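Local coordinates for protein Amy13K (Eubacterium rectale DSM 17629, PDB 6B3P) that binds starch-derived maltooligosaccharides through its family 26 carbohydrate-binding modules, probably helping a surface-held gut alpha-amylase to hold its starch substrate, at residues N118-V132 and V153-F167. Numbering follows the deposited sequence.
Sequences NYMWGADASATGAGV and VVYTQDVKQNFSCIF. With GLC (alpha-D-glucopyranose), chain D; GLC (alpha-D-glucopyranose), chain B; FMT (formic acid), chain T.
Trp121 and Ser164 form a hydrogen-bonded antiparallel pair, as do Tyr119 and Ile166, in a starch-binding module whose beta-sandwich has one sheet holding strands 118-121 and 163-167 and another holding 153-157. The 118-121 axis passes 9.6 Å from that of 153-157, and the chain then reaches that strand at Thr128, paired with Thr156. On the glycan side, the Trp121 indole has Ser164 CB over one face, 3.6 Å from the centroid of its six-membered ring (CH-pi), and O5 of the chain D glucose over the opposite face, toward its rim, with Ile166 CG1 at its edge. With an alanine at Trp121, the chain D glucose would probably lose the indole face it lies against, and Ser164 CB its ring partner. Tyr119 OH hydrogen-bonds O6 of that glucose at 2.7 Å; Gln174 and Asn177 add further bonds to the glycan.

Met120 leaves the sheet on the face opposite Trp121, toward Tyr155 of the facing strand. Its CB lies 3.6 Å from Tyr155 CZ. With CG anti to the backbone N (chi1 -172°), CG sits over the Tyr155 face and 3.7 Å from Phe163 CD2. Bends at chi2 and chi3 then keep SD above the Tyr155 ring, a distant Met-aromatic contact, and bring CE to 3.9 Å from Tyr155 CE1. Asn118 OD1 lies in that ring's plane, doubtfully close to Tyr155 OH at 2.4 Å; Asn118 ND2 stands over the centre of the Phe167 ring, 3.2 Å above its plane.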
loop_
_atom_site.group_PDB
_atom_site.type_symbol
_atom_site.label_atom_id
_atom_site.label_comp_id
_atom_site.label_asym_id
_atom_site.label_seq_id
_atom_site.Cartn_x
_atom_site.Cartn_y
_atom_site.Cartn_z
ATOM N N ASN A 118 15.365 -6.747 9.260
ATOM C CA ASN A 118 15.175 -5.528 8.484
ATOM C C ASN A 118 15.826 -4.346 9.179
ATOM O O ASN A 118 15.521 -4.048 10.335
ATOM C CB ASN A 118 13.692 -5.240 8.259
ATOM C CG ASN A 118 13.467 -4.026 7.376
ATOM O OD1 ASN A 118 13.323 -2.905 7.863
ATOM N ND2 ASN A 118 13.451 -4.243 6.066
ATOM N N TYR A 119 16.730 -3.685 8.467
ATOM C CA TYR A 119 17.405 -2.498 8.968
ATOM C C TYR A 119 16.800 -1.270 8.299
ATOM O O TYR A 119 16.646 -1.251 7.082
ATOM C CB TYR A 119 18.908 -2.589 8.699
ATOM C CG TYR A 119 19.669 -1.339 9.053
ATOM C CD1 TYR A 119 20.024 -1.068 10.365
ATOM C CD2 TYR A 119 20.035 -0.430 8.074
ATOM C CE1 TYR A 119 20.718 0.074 10.693
ATOM C CE2 TYR A 119 20.730 0.718 8.392
ATOM C CZ TYR A 119 21.067 0.967 9.705
ATOM O OH TYR A 119 21.766 2.107 10.038
ATOM N N MET A 120 16.455 -0.260 9.096
ATOM C CA MET A 120 15.698 0.893 8.607
ATOM C C MET A 120 16.292 2.223 9.068
ATOM O O MET A 120 16.750 2.349 10.205
ATOM C CB MET A 120 14.242 0.791 9.073
ATOM C CG MET A 120 13.305 1.829 8.467
ATOM S SD MET A 120 13.353 3.431 9.297
ATOM C CE MET A 120 12.603 3.037 10.877
ATOM N N TRP A 121 16.271 3.212 8.178
ATOM C CA TRP A 121 16.694 4.565 8.519
ATOM C C TRP A 121 15.957 5.605 7.680
ATOM O O TRP A 121 15.459 5.306 6.595
ATOM C CB TRP A 121 18.209 4.721 8.337
ATOM C CG TRP A 121 18.679 4.779 6.904
ATOM C CD1 TRP A 121 19.052 5.895 6.207
ATOM C CD2 TRP A 121 18.840 3.674 6.002
ATOM N NE1 TRP A 121 19.429 5.554 4.932
ATOM C CE2 TRP A 121 19.309 4.198 4.780
ATOM C CE3 TRP A 121 18.631 2.297 6.109
ATOM C CZ2 TRP A 121 19.571 3.392 3.673
ATOM C CZ3 TRP A 121 18.892 1.500 5.009
ATOM C CH2 TRP A 121 19.358 2.049 3.808
ATOM N N GLY A 122 15.882 6.824 8.205
ATOM C CA GLY A 122 15.320 7.949 7.477
ATOM C C GLY A 122 13.873 8.267 7.810
ATOM O O GLY A 122 13.313 9.226 7.279
ATOM N N ALA A 123 13.265 7.473 8.686
ATOM C CA ALA A 123 11.856 7.658 9.030
ATOM C C ALA A 123 11.672 8.751 10.080
ATOM O O ALA A 123 12.635 9.206 10.698
ATOM C CB ALA A 123 11.256 6.347 9.522
ATOM N N ASP A 124 10.426 9.175 10.270
ATOM C CA ASP A 124 10.095 10.168 11.288
ATOM C C ASP A 124 10.317 9.589 12.684
ATOM O O ASP A 124 10.280 8.373 12.871
ATOM C CB ASP A 124 8.644 10.639 11.123
ATOM C CG ASP A 124 8.223 11.628 12.194
ATOM O OD1 ASP A 124 8.690 12.787 12.150
ATOM O OD2 ASP A 124 7.417 11.251 13.068
ATOM N N ALA A 125 10.549 10.464 13.659
ATOM C CA ALA A 125 10.811 10.046 15.036
ATOM C C ALA A 125 9.658 9.243 15.642
ATOM O O ALA A 125 9.857 8.490 16.595
ATOM C CB ALA A 125 11.104 11.265 15.900
ATOM N N SER A 126 8.457 9.408 15.093
ATOM C CA SER A 126 7.282 8.709 15.608
ATOM C C SER A 126 7.225 7.260 15.132
ATOM O O SER A 126 6.330 6.509 15.521
ATOM C CB SER A 126 5.999 9.433 15.187
ATOM O OG SER A 126 5.781 9.323 13.791
ATOM N N ALA A 127 8.184 6.870 14.296
ATOM C CA ALA A 127 8.159 5.561 13.649
ATOM C C ALA A 127 8.206 4.404 14.645
ATOM O O ALA A 127 8.934 4.450 15.638
ATOM C CB ALA A 127 9.316 5.444 12.659
ATOM N N THR A 128 7.409 3.373 14.369
ATOM C CA THR A 128 7.463 2.120 15.115
ATOM C C THR A 128 7.517 0.960 14.130
ATOM O O THR A 128 6.984 1.047 13.027
ATOM C CB THR A 128 6.251 1.944 16.052
ATOM O OG1 THR A 128 5.052 1.841 15.275
ATOM C CG2 THR A 128 6.136 3.119 17.009
ATOM N N GLY A 129 8.165 -0.125 14.540
ATOM C CA GLY A 129 8.363 -1.277 13.681
ATOM C C GLY A 129 9.645 -1.999 14.051
ATOM O O GLY A 129 10.418 -1.515 14.878
ATOM N N ALA A 130 9.867 -3.154 13.427
ATOM C CA ALA A 130 10.959 -4.055 13.787
ATOM C C ALA A 130 12.306 -3.359 13.975
ATOM O O ALA A 130 12.975 -3.554 14.989
ATOM C CB ALA A 130 11.093 -5.139 12.730
ATOM N N GLY A 131 12.689 -2.539 13.002
ATOM C CA GLY A 131 14.036 -2.001 12.947
ATOM C C GLY A 131 14.265 -0.626 13.544
ATOM O O GLY A 131 15.395 -0.136 13.505
ATOM N N VAL A 132 13.232 0.008 14.093
ATOM C CA VAL A 132 13.410 1.369 14.596
ATOM C C VAL A 132 14.297 1.345 15.843
ATOM O O VAL A 132 14.166 0.463 16.693
ATOM C CB VAL A 132 12.047 2.090 14.898
ATOM C CG1 VAL A 132 11.089 1.953 13.706
ATOM C CG2 VAL A 132 11.383 1.623 16.213
ATOM N N VAL A 153 7.587 -6.911 7.210
ATOM C CA VAL A 153 7.894 -5.860 8.168
ATOM C C VAL A 153 6.905 -4.719 7.953
ATOM O O VAL A 153 6.527 -4.416 6.820
ATOM C CB VAL A 153 9.348 -5.349 8.034
ATOM C CG1 VAL A 153 9.563 -4.660 6.694
ATOM C CG2 VAL A 153 9.695 -4.415 9.189
ATOM N N VAL A 154 6.486 -4.102 9.051
ATOM C CA VAL A 154 5.525 -3.008 9.012
ATOM C C VAL A 154 6.070 -1.811 9.775
ATOM O O VAL A 154 6.387 -1.916 10.961
ATOM C CB VAL A 154 4.165 -3.418 9.619
ATOM C CG1 VAL A 154 3.168 -2.260 9.552
ATOM C CG2 VAL A 154 3.609 -4.645 8.909
ATOM N N TYR A 155 6.180 -0.680 9.084
ATOM C CA TYR A 155 6.597 0.569 9.708
ATOM C C TYR A 155 5.451 1.574 9.728
ATOM O O TYR A 155 4.875 1.900 8.690
ATOM C CB TYR A 155 7.812 1.148 8.985
ATOM C CG TYR A 155 9.056 0.329 9.219
ATOM C CD1 TYR A 155 9.670 0.316 10.463
ATOM C CD2 TYR A 155 9.609 -0.441 8.205
ATOM C CE1 TYR A 155 10.800 -0.438 10.691
ATOM C CE2 TYR A 155 10.740 -1.196 8.423
ATOM C CZ TYR A 155 11.332 -1.193 9.667
ATOM O OH TYR A 155 12.462 -1.948 9.883
ATOM N N THR A 156 5.133 2.052 10.928
ATOM C CA THR A 156 4.037 2.986 11.143
ATOM C C THR A 156 4.571 4.350 11.545
ATOM O O THR A 156 5.395 4.441 12.451
ATOM C CB THR A 156 3.083 2.481 12.240
ATOM O OG1 THR A 156 2.600 1.177 11.896
ATOM C CG2 THR A 156 1.905 3.430 12.418
ATOM N N GLN A 157 4.091 5.402 10.886
ATOM C CA GLN A 157 4.488 6.772 11.211
ATOM C C GLN A 157 3.276 7.678 11.380
ATOM O O GLN A 157 2.204 7.396 10.845
ATOM C CB GLN A 157 5.395 7.349 10.124
ATOM C CG GLN A 157 6.591 6.487 9.769
ATOM C CD GLN A 157 7.427 7.096 8.663
ATOM O OE1 GLN A 157 8.235 7.991 8.904
ATOM N NE2 GLN A 157 7.229 6.618 7.439
ATOM N N ASP A 158 3.456 8.768 12.119
ATOM C CA ASP A 158 2.405 9.767 12.281
ATOM C C ASP A 158 2.342 10.706 11.080
ATOM O O ASP A 158 1.322 11.358 10.849
ATOM C CB ASP A 158 2.624 10.579 13.559
ATOM C CG ASP A 158 2.481 9.740 14.816
ATOM O OD1 ASP A 158 2.121 8.551 14.702
ATOM O OD2 ASP A 158 2.720 10.269 15.920
ATOM N N VAL A 159 3.435 10.767 10.324
ATOM C CA VAL A 159 3.522 11.641 9.162
ATOM C C VAL A 159 3.958 10.863 7.926
ATOM O O VAL A 159 4.496 9.759 8.024
ATOM C CB VAL A 159 4.502 12.811 9.402
ATOM C CG1 VAL A 159 4.046 13.649 10.593
ATOM C CG2 VAL A 159 5.931 12.299 9.612
ATOM N N LYS A 160 3.721 11.459 6.764
ATOM C CA LYS A 160 3.982 10.819 5.485
ATOM C C LYS A 160 5.429 11.031 5.053
ATOM O O LYS A 160 5.716 11.889 4.217
ATOM C CB LYS A 160 3.024 11.375 4.435
ATOM C CG LYS A 160 3.041 10.666 3.106
ATOM C CD LYS A 160 1.987 11.278 2.209
ATOM C CE LYS A 160 2.126 10.823 0.779
ATOM N NZ LYS A 160 3.377 11.331 0.146
ATOM N N GLN A 161 6.335 10.242 5.626
ATOM C CA GLN A 161 7.761 10.416 5.381
ATOM C C GLN A 161 8.375 9.207 4.693
ATOM O O GLN A 161 8.236 8.076 5.159
ATOM C CB GLN A 161 8.493 10.685 6.696
ATOM C CG GLN A 161 9.937 11.131 6.509
ATOM C CD GLN A 161 10.486 11.877 7.708
ATOM O OE1 GLN A 161 9.847 12.789 8.232
ATOM N NE2 GLN A 161 11.681 11.493 8.148
ATOM N N ASN A 162 9.055 9.458 3.578
ATOM C CA ASN A 162 9.808 8.417 2.898
ATOM C C ASN A 162 10.956 7.951 3.781
ATOM O O ASN A 162 11.430 8.689 4.644
ATOM C CB ASN A 162 10.344 8.917 1.554
ATOM C CG ASN A 162 9.238 9.295 0.584
ATOM O OD1 ASN A 162 8.087 8.889 0.746
ATOM N ND2 ASN A 162 9.585 10.071 -0.436
ATOM N N PHE A 163 11.395 6.719 3.565
ATOM C CA PHE A 163 12.520 6.173 4.306
ATOM C C PHE A 163 13.187 5.082 3.483
ATOM O O PHE A 163 12.775 4.808 2.356
ATOM C CB PHE A 163 12.065 5.627 5.662
ATOM C CG PHE A 163 11.025 4.551 5.569
ATOM C CD1 PHE A 163 9.685 4.875 5.435
ATOM C CD2 PHE A 163 11.383 3.214 5.629
ATOM C CE1 PHE A 163 8.724 3.888 5.355
ATOM C CE2 PHE A 163 10.425 2.221 5.549
ATOM C CZ PHE A 163 9.094 2.558 5.411
ATOM N N SER A 164 14.222 4.475 4.050
ATOM C CA SER A 164 14.949 3.412 3.372
ATOM C C SER A 164 15.111 2.222 4.297
ATOM O O SER A 164 15.083 2.375 5.518
ATOM C CB SER A 164 16.317 3.907 2.908
ATOM O OG SER A 164 16.202 5.093 2.142
ATOM N N CYS A 165 15.275 1.037 3.722
ATOM C CA CYS A 165 15.517 -0.151 4.527
ATOM C C CYS A 165 16.292 -1.218 3.760
ATOM O O CYS A 165 16.447 -1.142 2.541
ATOM C CB CYS A 165 14.197 -0.734 5.037
ATOM S SG CYS A 165 13.152 -1.452 3.754
ATOM N N ILE A 166 16.785 -2.205 4.502
ATOM C CA ILE A 166 17.561 -3.305 3.943
ATOM C C ILE A 166 17.154 -4.606 4.619
ATOM O O ILE A 166 17.065 -4.668 5.845
ATOM C CB ILE A 166 19.081 -3.087 4.137
ATOM C CG1 ILE A 166 19.559 -1.860 3.361
ATOM C CG2 ILE A 166 19.874 -4.321 3.697
ATOM C CD1 ILE A 166 20.927 -1.380 3.789
ATOM N N PHE A 167 16.905 -5.642 3.823
ATOM C CA PHE A 167 16.663 -6.975 4.364
ATOM C C PHE A 167 17.979 -7.745 4.372
ATOM O O PHE A 167 18.774 -7.616 3.445
ATOM C CB PHE A 167 15.602 -7.716 3.547
ATOM C CG PHE A 167 14.218 -7.139 3.682
ATOM C CD1 PHE A 167 13.405 -7.500 4.746
ATOM C CD2 PHE A 167 13.731 -6.240 2.748
ATOM C CE1 PHE A 167 12.131 -6.974 4.875
ATOM C CE2 PHE A 167 12.458 -5.709 2.874
ATOM C CZ PHE A 167 11.658 -6.077 3.938
HETATM C C1 GLC D . 23.207 1.186 5.235
HETATM C C2 GLC D . 23.272 1.624 3.799
HETATM C C3 GLC D . 23.978 2.952 3.683
HETATM C C4 GLC D . 23.357 3.960 4.607
HETATM C C5 GLC D . 23.348 3.422 6.014
HETATM C C6 GLC D . 22.719 4.398 6.983
HETATM O O2 GLC D . 23.903 0.633 3.031
HETATM O O3 GLC D . 23.881 3.425 2.376
HETATM O O4 GLC D . 24.036 5.204 4.492
HETATM O O5 GLC D . 22.643 2.207 6.023
HETATM O O6 GLC D . 22.766 3.967 8.320
HETATM C C1 GLC B . 26.078 -2.472 7.615
HETATM C C2 GLC B . 25.469 -2.691 6.239
HETATM C C3 GLC B . 25.303 -1.411 5.485
HETATM C C4 GLC B . 24.566 -0.424 6.335
HETATM C C5 GLC B . 25.259 -0.243 7.667
HETATM C C6 GLC B . 24.514 0.704 8.568
HETATM O O1 GLC B . 27.473 -2.164 7.559
HETATM O O2 GLC B . 26.264 -3.533 5.471
HETATM O O3 GLC B . 24.569 -1.617 4.301
HETATM O O4 GLC B . 24.508 0.796 5.635
HETATM O O5 GLC B . 25.340 -1.478 8.295
HETATM O O6 GLC B . 25.235 1.010 9.720
HETATM C C FMT T . 6.913 -5.245 12.498
HETATM O O1 FMT T . 6.361 -5.889 11.609
HETATM O O2 FMT T . 7.711 -4.345 12.246
HETATM O O HOH W 1 9.766 14.452 10.351
HETATM O O HOH W 2 3.532 6.053 14.544
HETATM O O HOH W 3 4.518 -0.917 12.659
#